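Local coordinates for protein pyruvate kinase (Pseudomonas aeruginosa, PDB 6QXL) that probably catalyses the last step of glycolysis, passing the phosphoryl group of phosphoenolpyruvate to ADP to give pyruvate and ATP, and binds glucose-6-phosphate as a regulatory ligand, at residues A[33-38]-A[184-189]; A[134-139]-A[144-149]; A[226-231]-A[253-258]; A[366-371]-A[378-383]. All blocks are in the same frame, centred on the assembly; numbering follows the deposited sequence.

Contact 1 of 4, residues A[33-38]-A[184-189]; sequences ARLNFS and ADMDLD
L35 and M186 meet head-on, methyl to methyl, with L35 CD1 4.0 Å from M186 CE. All contact across the two segments is of this apolar kind. M186 is turned at its last torsion (chi3 78°); the unbranched thioether can bend there to bring its methyl to L35. The same L35 CD1 also lies 4.3 Å from CD2 of L188. From the other direction F37 comes in to meet L188, its CZ 4.0 Å from L188 CD1, the methyl approaching the ring obliquely. H45 of helix 42-58 meets F37 edge to face and also touches L35 and M186.

The side-chain bonds of N36 and S38 lie within 33-38. The carboxamide oxygen OD1 of N36 accepts from S38 N at 3.2 Å, forming an Asx turn, and from S38 OG at 3.1 Å, both from the same face of its plane. This turns the chain just past the strand. On the partner side D187, with positive phi (57°), ends helix 174-185 in a Schellman motif, after which L188 points back inward.

Strand 32-36 belongs to the parallel eight-stranded barrel, and helix 174-185 packs outside it. Because the joint consists of buried hydrocarbon and thioether groups, burial of apolar surface is probably what favours it, while charged neighbours such as D185 and D189 find arginine partners elsewhere.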
loop_
_atom_site.group_PDB
_atom_site.type_symbol
_atom_site.label_atom_id
_atom_site.label_comp_id
_atom_site.label_asym_id
_atom_site.label_seq_id
_atom_site.Cartn_x
_atom_site.Cartn_y
_atom_site.Cartn_z
ATOM N N ALA A 33 -19.374 1.256 -35.686
ATOM C CA ALA A 33 -20.682 1.723 -36.078
ATOM C C ALA A 33 -21.708 0.750 -35.533
ATOM O O ALA A 33 -21.602 -0.465 -35.762
ATOM C CB ALA A 33 -20.786 1.807 -37.591
ATOM N N ARG A 34 -22.695 1.281 -34.805
ATOM C CA ARG A 34 -23.742 0.461 -34.213
ATOM C C ARG A 34 -24.992 0.560 -35.085
ATOM O O ARG A 34 -25.428 1.660 -35.439
ATOM C CB ARG A 34 -24.044 0.942 -32.786
ATOM C CG ARG A 34 -25.298 0.368 -32.136
ATOM C CD ARG A 34 -25.312 0.750 -30.670
ATOM N NE ARG A 34 -26.573 0.353 -30.020
ATOM C CZ ARG A 34 -27.658 1.114 -29.888
ATOM N NH1 ARG A 34 -27.700 2.362 -30.336
ATOM N NH2 ARG A 34 -28.722 0.617 -29.282
ATOM N N LEU A 35 -25.555 -0.590 -35.414
ATOM C CA LEU A 35 -26.754 -0.672 -36.210
ATOM C C LEU A 35 -27.830 -1.158 -35.269
ATOM O O LEU A 35 -27.799 -2.319 -34.831
ATOM C CB LEU A 35 -26.568 -1.651 -37.372
ATOM C CG LEU A 35 -25.292 -1.483 -38.195
ATOM C CD1 LEU A 35 -25.322 -2.525 -39.324
ATOM C CD2 LEU A 35 -25.153 -0.109 -38.807
ATOM N N ASN A 36 -28.768 -0.273 -34.937
ATOM C CA ASN A 36 -29.796 -0.603 -33.965
ATOM C C ASN A 36 -30.952 -1.259 -34.685
ATOM O O ASN A 36 -31.662 -0.602 -35.427
ATOM C CB ASN A 36 -30.220 0.665 -33.211
ATOM C CG ASN A 36 -31.240 0.400 -32.131
ATOM O OD1 ASN A 36 -31.540 -0.750 -31.796
ATOM N ND2 ASN A 36 -31.783 1.460 -31.590
ATOM N N PHE A 37 -31.148 -2.548 -34.460
ATOM C CA PHE A 37 -32.212 -3.270 -35.159
ATOM C C PHE A 37 -33.605 -2.914 -34.681
ATOM O O PHE A 37 -34.563 -3.292 -35.325
ATOM C CB PHE A 37 -32.012 -4.792 -35.082
ATOM C CG PHE A 37 -30.818 -5.304 -35.844
ATOM C CD1 PHE A 37 -30.561 -4.897 -37.154
ATOM C CD2 PHE A 37 -29.945 -6.208 -35.254
ATOM C CE1 PHE A 37 -29.464 -5.380 -37.857
ATOM C CE2 PHE A 37 -28.843 -6.705 -35.944
ATOM C CZ PHE A 37 -28.603 -6.297 -37.253
ATOM N N SER A 38 -33.742 -2.186 -33.583
ATOM C CA SER A 38 -35.072 -1.701 -33.167
ATOM C C SER A 38 -35.747 -0.844 -34.255
ATOM O O SER A 38 -36.953 -0.795 -34.305
ATOM C CB SER A 38 -34.963 -0.843 -31.903
ATOM O OG SER A 38 -34.384 -1.571 -30.850
ATOM N N ALA A 184 -25.468 -12.481 -38.967
ATOM C CA ALA A 184 -24.576 -13.483 -39.550
ATOM C C ALA A 184 -24.402 -13.276 -41.057
ATOM O O ALA A 184 -23.283 -13.321 -41.571
ATOM C CB ALA A 184 -25.085 -14.890 -39.254
ATOM N N ASP A 185 -25.506 -12.989 -41.741
ATOM C CA ASP A 185 -25.491 -12.787 -43.188
ATOM C C ASP A 185 -24.672 -11.563 -43.577
ATOM O O ASP A 185 -24.042 -11.557 -44.616
ATOM C CB ASP A 185 -26.932 -12.682 -43.721
ATOM C CG ASP A 185 -27.022 -12.667 -45.240
ATOM O OD1 ASP A 185 -26.550 -13.657 -45.839
ATOM O OD2 ASP A 185 -27.545 -11.648 -45.817
ATOM N N MET A 186 -24.673 -10.534 -42.739
ATOM C CA MET A 186 -23.906 -9.315 -43.007
ATOM C C MET A 186 -22.462 -9.395 -42.537
ATOM O O MET A 186 -21.718 -8.440 -42.736
ATOM C CB MET A 186 -24.577 -8.117 -42.324
ATOM C CG MET A 186 -25.957 -7.758 -42.851
ATOM S SD MET A 186 -26.768 -6.563 -41.780
ATOM C CE MET A 186 -25.909 -5.084 -42.300
ATOM N N ASP A 187 -22.061 -10.515 -41.919
ATOM C CA ASP A 187 -20.705 -10.681 -41.338
ATOM C C ASP A 187 -20.381 -9.609 -40.308
ATOM O O ASP A 187 -19.312 -9.001 -40.332
ATOM C CB ASP A 187 -19.604 -10.686 -42.427
ATOM C CG ASP A 187 -19.514 -11.991 -43.155
ATOM O OD1 ASP A 187 -20.239 -12.992 -42.827
ATOM O OD2 ASP A 187 -18.655 -12.006 -44.057
ATOM N N LEU A 188 -21.322 -9.357 -39.408
ATOM C CA LEU A 188 -21.106 -8.349 -38.387
ATOM C C LEU A 188 -20.028 -8.807 -37.409
ATOM O O LEU A 188 -19.909 -9.992 -37.103
ATOM C CB LEU A 188 -22.410 -8.046 -37.650
ATOM C CG LEU A 188 -23.544 -7.419 -38.466
ATOM C CD1 LEU A 188 -24.668 -7.005 -37.545
ATOM C CD2 LEU A 188 -23.063 -6.226 -39.285
ATOM N N ASP A 189 -19.240 -7.850 -36.944
ATOM C CA ASP A 189 -18.141 -8.126 -36.030
ATOM C C ASP A 189 -18.614 -8.324 -34.586
ATOM O O ASP A 189 -18.051 -9.137 -33.854
ATOM C CB ASP A 189 -17.137 -7.002 -36.131
ATOM C CG ASP A 189 -16.703 -6.763 -37.563
ATOM O OD1 ASP A 189 -16.096 -7.661 -38.159
ATOM O OD2 ASP A 189 -17.030 -5.716 -38.122
#

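Contact 2 of 4, residues A[134-139]-A[144-149]; sequences MVVEEV and LRCRVL
V135 and R147 face each other as an antiparallel hydrogen-bonded pair: V135 N donates to R147 O at 2.9 Å and R147 N to V135 O at 3.0 Å. The tight side of the hairpin carries M134, V136, V139, L144, C146 and V148. There L144 CD2 packs alongside V139 CG2 at 3.8 Å, while V136 CG2 touches the small thiol of C146. Strands 124-127 and 91-95 flank the hairpin edge to edge, and their F92, F94, L125 and L127 extend this apolar face. Valines favour extended strand; leucine, methionine and cysteine fill the buried side.

The other side is looser and more polar. R147 bends at chi3 (69°), bringing its guanidinium over V135 so that CG1 sits above one face. NH1 then meets E137 OE2 at 2.9 Å, in the guanidinium plane and on the anti side of the carboxylate; K91 shares that oxygen. E138 OE1 and R145 NH1 form a second salt bridge of 2.9 Å, and R145 NE turns to E143. Long charged chains suit this partly exposed face: stems cover the strands, ends pair.

R145 O accepts from both E137 N (2.7 Å) and E138 N (3.1 Å). One residue opposite two is a classic beta bulge, here in a beta hairpin of the mixed sheet that forms the small domain beside the pyruvate kinase barrel.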
loop_
_atom_site.group_PDB
_atom_site.type_symbol
_atom_site.label_atom_id
_atom_site.label_comp_id
_atom_site.label_asym_id
_atom_site.label_seq_id
_atom_site.Cartn_x
_atom_site.Cartn_y
_atom_site.Cartn_z
ATOM N N MET A 134 -45.794 7.342 -14.777
ATOM C CA MET A 134 -47.134 7.105 -14.271
ATOM C C MET A 134 -47.107 6.141 -13.111
ATOM O O MET A 134 -46.160 5.355 -12.964
ATOM C CB MET A 134 -48.006 6.522 -15.374
ATOM C CG MET A 134 -47.906 7.291 -16.673
ATOM S SD MET A 134 -49.316 6.866 -17.669
ATOM C CE MET A 134 -48.809 7.534 -19.266
ATOM N N VAL A 135 -48.151 6.210 -12.289
ATOM C CA VAL A 135 -48.338 5.263 -11.203
ATOM C C VAL A 135 -49.644 4.491 -11.435
ATOM O O VAL A 135 -50.647 5.073 -11.846
ATOM C CB VAL A 135 -48.314 5.963 -9.827
ATOM C CG1 VAL A 135 -49.415 7.026 -9.722
ATOM C CG2 VAL A 135 -48.423 4.930 -8.693
ATOM N N VAL A 136 -49.614 3.190 -11.154
ATOM C CA VAL A 136 -50.772 2.332 -11.351
ATOM C C VAL A 136 -51.741 2.527 -10.181
ATOM O O VAL A 136 -51.385 2.302 -9.022
ATOM C CB VAL A 136 -50.352 0.850 -11.439
ATOM C CG1 VAL A 136 -51.567 -0.073 -11.557
ATOM C CG2 VAL A 136 -49.414 0.631 -12.615
ATOM N N GLU A 137 -52.960 2.970 -10.491
ATOM C CA GLU A 137 -54.000 3.185 -9.468
ATOM C C GLU A 137 -54.940 1.993 -9.323
ATOM O O GLU A 137 -55.427 1.735 -8.227
ATOM C CB GLU A 137 -54.832 4.429 -9.820
ATOM C CG GLU A 137 -54.171 5.790 -9.483
ATOM C CD GLU A 137 -55.104 6.962 -9.684
ATOM O OE1 GLU A 137 -56.036 6.849 -10.520
ATOM O OE2 GLU A 137 -54.867 8.029 -9.076
ATOM N N GLU A 138 -55.244 1.315 -10.431
ATOM C CA GLU A 138 -56.156 0.175 -10.440
ATOM C C GLU A 138 -55.687 -0.840 -11.468
ATOM O O GLU A 138 -55.134 -0.481 -12.511
ATOM C CB GLU A 138 -57.583 0.604 -10.783
ATOM C CG GLU A 138 -58.242 1.514 -9.764
ATOM C CD GLU A 138 -59.668 1.916 -10.140
ATOM O OE1 GLU A 138 -60.218 1.474 -11.146
ATOM O OE2 GLU A 138 -60.240 2.714 -9.382
ATOM N N VAL A 139 -55.905 -2.114 -11.161
ATOM C CA VAL A 139 -55.584 -3.205 -12.050
ATOM C C VAL A 139 -56.871 -3.979 -12.325
ATOM O O VAL A 139 -57.619 -4.282 -11.399
ATOM C CB VAL A 139 -54.532 -4.150 -11.424
ATOM C CG1 VAL A 139 -54.178 -5.272 -12.370
ATOM C CG2 VAL A 139 -53.296 -3.399 -11.121
ATOM N N LEU A 144 -54.305 -1.565 -17.144
ATOM C CA LEU A 144 -53.776 -0.846 -16.005
ATOM C C LEU A 144 -54.310 0.585 -16.078
ATOM O O LEU A 144 -54.227 1.239 -17.131
ATOM C CB LEU A 144 -52.270 -0.812 -16.031
ATOM C CG LEU A 144 -51.519 -2.142 -15.895
ATOM C CD1 LEU A 144 -50.011 -1.884 -15.948
ATOM C CD2 LEU A 144 -51.779 -2.892 -14.580
ATOM N N ARG A 145 -54.870 1.064 -14.967
ATOM C CA ARG A 145 -55.427 2.401 -14.891
ATOM C C ARG A 145 -54.504 3.259 -14.058
ATOM O O ARG A 145 -54.274 2.964 -12.875
ATOM C CB ARG A 145 -56.797 2.369 -14.246
ATOM C CG ARG A 145 -57.831 1.657 -15.094
ATOM C CD ARG A 145 -59.070 1.302 -14.308
ATOM N NE ARG A 145 -59.818 0.260 -15.020
ATOM C CZ ARG A 145 -60.657 -0.613 -14.492
ATOM N NH1 ARG A 145 -60.993 -0.473 -13.203
ATOM N NH2 ARG A 145 -61.256 -1.486 -15.266
ATOM N N CYS A 146 -53.984 4.327 -14.668
ATOM C CA CYS A 146 -52.873 5.063 -14.098
ATOM C C CYS A 146 -53.147 6.548 -13.935
ATOM O O CYS A 146 -54.061 7.116 -14.555
ATOM C CB CYS A 146 -51.636 4.876 -14.975
ATOM S SG CYS A 146 -51.211 3.145 -15.321
ATOM N N ARG A 147 -52.338 7.168 -13.092
ATOM C CA ARG A 147 -52.267 8.614 -12.948
ATOM C C ARG A 147 -50.887 9.081 -13.407
ATOM O O ARG A 147 -49.867 8.456 -13.066
ATOM C CB ARG A 147 -52.485 9.003 -11.477
ATOM C CG ARG A 147 -52.755 10.476 -11.273
ATOM C CD ARG A 147 -52.985 10.846 -9.826
ATOM N NE ARG A 147 -51.785 10.739 -8.998
ATOM C CZ ARG A 147 -51.502 9.792 -8.097
ATOM N NH1 ARG A 147 -52.336 8.766 -7.890
ATOM N NH2 ARG A 147 -50.381 9.860 -7.404
ATOM N N VAL A 148 -50.843 10.180 -14.151
ATOM C CA VAL A 148 -49.578 10.726 -14.625
ATOM C C VAL A 148 -48.888 11.488 -13.487
ATOM O O VAL A 148 -49.473 12.372 -12.854
ATOM C CB VAL A 148 -49.793 11.658 -15.836
ATOM C CG1 VAL A 148 -48.484 12.338 -16.257
ATOM C CG2 VAL A 148 -50.427 10.884 -16.995
ATOM N N LEU A 149 -47.643 11.105 -13.213
ATOM C CA LEU A 149 -46.801 11.783 -12.222
ATOM C C LEU A 149 -45.947 12.861 -12.889
ATOM O O LEU A 149 -45.765 13.944 -12.331
ATOM C CB LEU A 149 -45.900 10.791 -11.509
ATOM C CG LEU A 149 -46.642 9.845 -10.548
ATOM C CD1 LEU A 149 -45.636 8.992 -9.779
ATOM C CD2 LEU A 149 -47.654 10.545 -9.594
#

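Contact 3 of 4, residues A[226-231]-A[253-258]; sequences EAVADD and VEIGDA
The backbones stay well apart, V228 and I255 being 8.9 Å between CA atoms, so the loop leading to helix 231-239 meets the end of helix 248-255 through side chains alone. V228 and I255 meet at about a right angle, CG2 of the valine 4.0 Å from CG2 of the isoleucine. For I255 the first torsion (chi1 68°) sends CG1 between the backbone N and carbonyl carbon and leaves the shorter CG2 branch to face the valine. I263 of helix 260-273 touches both residues and completes a small apolar cluster, a place where compact branched side chains pack without needing polar partners.

Strand 217-222 and the loop after it, together with helix 248-255, belong to the TIM barrel of pyruvate kinase, and the two segments lie at the end of the barrel where the magnesium ion is bound by E223 and D250. The side chain of E254 is about 9 Å from that ion.

Beside the apolar pair two carboxylates approach, E226 OE1 and E254 OE2 being 4.0 Å apart with their planes 77° to one another. Each like charge has partners of its own that would offset the repulsion: E226 OE1 forms a salt bridge with R197, while E254 OE2 accepts from the backbone N of A225 and OE1 pairs with R224 and N161. Further along, G256 leaves the helix with positive phi (93°), a conformation in which a CB would crowd the preceding carbonyl oxygen. D257, the residue after it, reaches R334 of a neighbouring subunit in a salt bridge.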
loop_
_atom_site.group_PDB
_atom_site.type_symbol
_atom_site.label_atom_id
_atom_site.label_comp_id
_atom_site.label_asym_id
_atom_site.label_seq_id
_atom_site.Cartn_x
_atom_site.Cartn_y
_atom_site.Cartn_z
ATOM N N GLU A 226 -31.819 -7.675 -12.276
ATOM C CA GLU A 226 -31.373 -9.024 -11.888
ATOM C C GLU A 226 -29.921 -9.254 -12.264
ATOM O O GLU A 226 -29.228 -9.992 -11.582
ATOM C CB GLU A 226 -32.260 -10.097 -12.547
ATOM C CG GLU A 226 -33.734 -10.102 -12.129
ATOM C CD GLU A 226 -34.606 -9.031 -12.774
ATOM O OE1 GLU A 226 -34.219 -8.334 -13.744
ATOM O OE2 GLU A 226 -35.688 -8.810 -12.247
ATOM N N ALA A 227 -29.462 -8.612 -13.328
ATOM C CA ALA A 227 -28.076 -8.750 -13.780
ATOM C C ALA A 227 -27.038 -8.161 -12.823
ATOM O O ALA A 227 -25.874 -8.562 -12.875
ATOM C CB ALA A 227 -27.913 -8.123 -15.162
ATOM N N VAL A 228 -27.449 -7.221 -11.971
ATOM C CA VAL A 228 -26.531 -6.562 -11.038
ATOM C C VAL A 228 -26.941 -6.779 -9.586
ATOM O O VAL A 228 -26.413 -6.122 -8.692
ATOM C CB VAL A 228 -26.421 -5.054 -11.347
ATOM C CG1 VAL A 228 -25.753 -4.861 -12.700
ATOM C CG2 VAL A 228 -27.801 -4.380 -11.344
ATOM N N ALA A 229 -27.853 -7.722 -9.351
ATOM C CA ALA A 229 -28.344 -8.015 -8.003
ATOM C C ALA A 229 -27.208 -8.404 -7.054
ATOM O O ALA A 229 -27.273 -8.107 -5.879
ATOM C CB ALA A 229 -29.374 -9.135 -8.052
ATOM N N ASP A 230 -26.187 -9.084 -7.562
ATOM C CA ASP A 230 -25.044 -9.453 -6.764
ATOM C C ASP A 230 -23.898 -9.821 -7.687
ATOM O O ASP A 230 -24.065 -9.937 -8.904
ATOM C CB ASP A 230 -25.377 -10.661 -5.855
ATOM C CG ASP A 230 -25.889 -11.863 -6.645
ATOM O OD1 ASP A 230 -27.047 -11.778 -7.095
ATOM O OD2 ASP A 230 -25.186 -12.847 -6.967
ATOM N N ASP A 231 -22.722 -10.006 -7.096
ATOM C CA ASP A 231 -21.517 -10.263 -7.895
ATOM C C ASP A 231 -21.603 -11.530 -8.732
ATOM O O ASP A 231 -21.123 -11.551 -9.858
ATOM C CB ASP A 231 -20.272 -10.268 -7.017
ATOM C CG ASP A 231 -19.882 -8.842 -6.542
ATOM O OD1 ASP A 231 -20.616 -7.860 -6.808
ATOM O OD2 ASP A 231 -18.851 -8.674 -5.880
ATOM N N VAL A 253 -33.492 3.114 -15.242
ATOM C CA VAL A 253 -34.894 2.900 -14.964
ATOM C C VAL A 253 -35.067 1.733 -13.988
ATOM O O VAL A 253 -35.836 1.817 -13.026
ATOM C CB VAL A 253 -35.676 2.660 -16.259
ATOM C CG1 VAL A 253 -37.090 2.182 -15.960
ATOM C CG2 VAL A 253 -35.740 3.911 -17.100
ATOM N N GLU A 254 -34.336 0.643 -14.224
ATOM C CA GLU A 254 -34.528 -0.571 -13.438
ATOM C C GLU A 254 -33.976 -0.455 -11.975
ATOM O O GLU A 254 -34.547 -1.033 -11.107
ATOM C CB GLU A 254 -33.967 -1.784 -14.197
ATOM C CG GLU A 254 -35.240 -2.260 -15.080
ATOM C CD GLU A 254 -35.215 -3.624 -15.475
ATOM O OE1 GLU A 254 -35.624 -4.007 -16.565
ATOM O OE2 GLU A 254 -34.765 -4.523 -14.717
ATOM N N ILE A 255 -32.849 0.201 -11.809
ATOM C CA ILE A 255 -32.245 0.293 -10.466
ATOM C C ILE A 255 -32.230 1.689 -9.865
ATOM O O ILE A 255 -31.843 1.837 -8.725
ATOM C CB ILE A 255 -30.803 -0.273 -10.438
ATOM C CG1 ILE A 255 -29.844 0.606 -11.240
ATOM C CG2 ILE A 255 -30.791 -1.674 -10.977
ATOM C CD1 ILE A 255 -28.392 0.178 -11.164
ATOM N N GLY A 256 -32.620 2.691 -10.643
ATOM C CA GLY A 256 -32.601 4.095 -10.196
ATOM C C GLY A 256 -31.322 4.825 -10.553
ATOM O O GLY A 256 -30.230 4.299 -10.395
ATOM N N ASP A 257 -31.443 6.036 -11.063
ATOM C CA ASP A 257 -30.259 6.774 -11.507
ATOM C C ASP A 257 -29.225 7.016 -10.388
ATOM O O ASP A 257 -28.040 7.058 -10.639
ATOM C CB ASP A 257 -30.602 7.992 -12.357
ATOM C CG ASP A 257 -31.479 9.013 -11.645
ATOM O OD1 ASP A 257 -31.564 8.964 -10.394
ATOM O OD2 ASP A 257 -32.110 9.876 -12.346
ATOM N N ALA A 258 -29.675 7.149 -9.149
ATOM C CA ALA A 258 -28.770 7.359 -8.023
ATOM C C ALA A 258 -27.829 6.179 -7.730
ATOM O O ALA A 258 -26.867 6.331 -6.994
ATOM C CB ALA A 258 -29.550 7.708 -6.781
#

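Contact 4 of 4, residues A[366-371]-A[378-383]; sequences ASMYTA and KAIICL. With G6P (6-O-phosphono-alpha-D-glucopyranose), chain M.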
loop_
_atom_site.group_PDB
_atom_site.type_symbol
_atom_site.label_atom_id
_atom_site.label_comp_id
_atom_site.label_asym_id
_atom_site.label_seq_id
_atom_site.Cartn_x
_atom_site.Cartn_y
_atom_site.Cartn_z
ATOM N N ALA A 366 3.242 -10.198 -19.221
ATOM C CA ALA A 366 4.664 -9.936 -19.096
ATOM C C ALA A 366 5.113 -8.795 -19.993
ATOM O O ALA A 366 6.025 -8.043 -19.639
ATOM C CB ALA A 366 5.450 -11.195 -19.400
ATOM N N SER A 367 4.468 -8.654 -21.148
ATOM C CA SER A 367 4.796 -7.577 -22.072
ATOM C C SER A 367 4.340 -6.238 -21.540
ATOM O O SER A 367 5.067 -5.242 -21.648
ATOM C CB SER A 367 4.160 -7.823 -23.442
ATOM O OG SER A 367 4.515 -9.086 -23.957
ATOM N N MET A 368 3.135 -6.195 -20.974
ATOM C CA MET A 368 2.661 -4.929 -20.393
ATOM C C MET A 368 3.530 -4.504 -19.222
ATOM O O MET A 368 3.910 -3.328 -19.127
ATOM C CB MET A 368 1.207 -5.024 -19.990
ATOM C CG MET A 368 0.284 -5.285 -21.172
ATOM S SD MET A 368 0.575 -4.217 -22.595
ATOM C CE MET A 368 -0.041 -2.653 -21.994
ATOM N N TYR A 369 3.901 -5.466 -18.367
ATOM C CA TYR A 369 4.879 -5.194 -17.315
ATOM C C TYR A 369 6.172 -4.632 -17.887
ATOM O O TYR A 369 6.662 -3.602 -17.436
ATOM C CB TYR A 369 5.168 -6.451 -16.526
ATOM C CG TYR A 369 6.315 -6.348 -15.550
ATOM C CD1 TYR A 369 6.127 -5.784 -14.287
ATOM C CD2 TYR A 369 7.575 -6.844 -15.877
ATOM C CE1 TYR A 369 7.170 -5.723 -13.385
ATOM C CE2 TYR A 369 8.607 -6.813 -14.949
ATOM C CZ TYR A 369 8.397 -6.261 -13.710
ATOM O OH TYR A 369 9.427 -6.234 -12.807
ATOM N N THR A 370 6.717 -5.291 -18.894
ATOM C CA THR A 370 7.980 -4.847 -19.451
ATOM C C THR A 370 7.864 -3.452 -20.055
ATOM O O THR A 370 8.702 -2.586 -19.803
ATOM C CB THR A 370 8.486 -5.844 -20.500
ATOM O OG1 THR A 370 8.627 -7.119 -19.881
ATOM C CG2 THR A 370 9.813 -5.413 -21.055
ATOM N N ALA A 371 6.818 -3.230 -20.844
ATOM C CA ALA A 371 6.633 -1.942 -21.525
ATOM C C ALA A 371 6.418 -0.798 -20.547
ATOM O O ALA A 371 6.955 0.295 -20.735
ATOM C CB ALA A 371 5.486 -2.012 -22.508
ATOM N N LYS A 378 8.564 1.785 -27.287
ATOM C CA LYS A 378 7.626 2.720 -27.862
ATOM C C LYS A 378 6.433 2.048 -28.510
ATOM O O LYS A 378 5.504 2.743 -28.931
ATOM C CB LYS A 378 8.329 3.598 -28.903
ATOM C CG LYS A 378 9.519 4.388 -28.375
ATOM C CD LYS A 378 9.154 5.444 -27.339
ATOM C CE LYS A 378 10.409 6.200 -26.948
ATOM N NZ LYS A 378 10.211 6.917 -25.676
ATOM N N ALA A 379 6.447 0.729 -28.623
ATOM C CA ALA A 379 5.323 0.022 -29.220
ATOM C C ALA A 379 5.379 -1.455 -28.930
ATOM O O ALA A 379 6.421 -1.975 -28.596
ATOM C CB ALA A 379 5.276 0.253 -30.730
ATOM N N ILE A 380 4.237 -2.113 -29.051
ATOM C CA ILE A 380 4.143 -3.549 -28.914
ATOM C C ILE A 380 3.594 -4.129 -30.194
ATOM O O ILE A 380 2.487 -3.805 -30.597
ATOM C CB ILE A 380 3.226 -3.941 -27.751
ATOM C CG1 ILE A 380 3.802 -3.389 -26.436
ATOM C CG2 ILE A 380 3.020 -5.454 -27.728
ATOM C CD1 ILE A 380 3.037 -3.788 -25.230
ATOM N N ILE A 381 4.390 -4.984 -30.841
ATOM C CA ILE A 381 4.025 -5.682 -32.064
ATOM C C ILE A 381 3.496 -7.029 -31.623
ATOM O O ILE A 381 4.254 -7.913 -31.233
ATOM C CB ILE A 381 5.238 -5.819 -32.993
ATOM C CG1 ILE A 381 5.657 -4.431 -33.478
ATOM C CG2 ILE A 381 4.931 -6.713 -34.192
ATOM C CD1 ILE A 381 6.932 -4.436 -34.310
ATOM N N CYS A 382 2.187 -7.188 -31.688
ATOM C CA CYS A 382 1.562 -8.423 -31.261
ATOM C C CYS A 382 1.041 -9.163 -32.488
ATOM O O CYS A 382 0.019 -8.793 -33.060
ATOM C CB CYS A 382 0.452 -8.120 -30.271
ATOM S SG CYS A 382 -0.373 -9.616 -29.726
ATOM N N LEU A 383 1.757 -10.204 -32.898
ATOM C CA LEU A 383 1.310 -11.046 -33.995
ATOM C C LEU A 383 0.206 -11.918 -33.460
ATOM O O LEU A 383 0.437 -12.726 -32.571
ATOM C CB LEU A 383 2.441 -11.906 -34.552
ATOM C CG LEU A 383 3.741 -11.231 -34.944
ATOM C CD1 LEU A 383 4.571 -12.244 -35.747
ATOM C CD2 LEU A 383 3.552 -9.935 -35.712
HETATM C C1 G6P M . 0.824 -15.599 -33.531
HETATM C C2 G6P M . 0.938 -16.709 -34.557
HETATM C C3 G6P M . 0.815 -17.973 -33.715
HETATM C C4 G6P M . -0.076 -17.846 -32.494
HETATM C C5 G6P M . -1.122 -16.814 -32.883
HETATM C C6 G6P M . -2.227 -16.767 -31.843
HETATM O O1 G6P M . 1.329 -14.472 -34.232
HETATM O O2 G6P M . -0.027 -16.595 -35.634
HETATM O O3 G6P M . 2.131 -18.105 -33.244
HETATM O O4 G6P M . -0.587 -19.136 -32.068
HETATM O O5 G6P M . -0.525 -15.531 -33.059
HETATM O O6 G6P M . -2.853 -15.506 -31.700
HETATM P P G6P M . -4.173 -15.343 -30.729
HETATM O O1P G6P M . -5.390 -15.550 -31.597
HETATM O O2P G6P M . -3.728 -13.926 -30.444
HETATM O O3P G6P M . -4.322 -16.413 -29.618
#
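The glucose-6-phosphate pocket of the C-terminal alpha/beta domain begins at the end of strand 377-383, and this contact joins that strand to helix 359-373, which precedes it. The two run nearly antiparallel (166°), with their axes 10.0 Å apart. I380 carries the packing: its CD1 reaches the sulfur of M368 at 3.6 Å and CB of A371 at 4.1 Å. With chi1 at -61° and chi2 at -176°, its CG1 branch extends outward to the helix. M368 does not set out straight at the strand but bends at chi2 and chi3 to bring SD across the isoleucine at about a right angle. The short side chain of A371 lets the helix come close to CD1 of I380. Within the helix T370 OG1 donates to A366 O at 2.8 Å, so the polar group is satisfied on its own backbone.

At the strand's end L383 O lies near O1 of the sugar, an apparent hydrogen bond whose position is doubtful; T384, S386 and T389 bind the ligand too. Strands 402-406 and 455-461 flank strand 377-383 in the sheet, M393 of helix 388-394 touches both M368 and I380, and Y369, from the helix, stacks on Y369 of a neighbouring subunit.

Contacts 1, 2 and 3 lie within the part of the sequence that carries the barrel and its inserted small domain, contact 4 in the C-terminal alpha/beta domain. Contact 1 reaches toward the catalytic end through F37, whose side chain is about 12 Å from the magnesium ion; contact 3 lies beside that end. The centres of contacts 1 and 3 are about 27 Å apart. The hairpin of contact 2, inserted in sequence between the segments of contact 1, lies about 24 Å from contact 3, centre to centre. Contact 4, bordering the glucose-6-phosphate pocket, is about 37 Å from contact 3 by centres and about 25 Å by nearest atoms, a separation consistent with allosteric regulation.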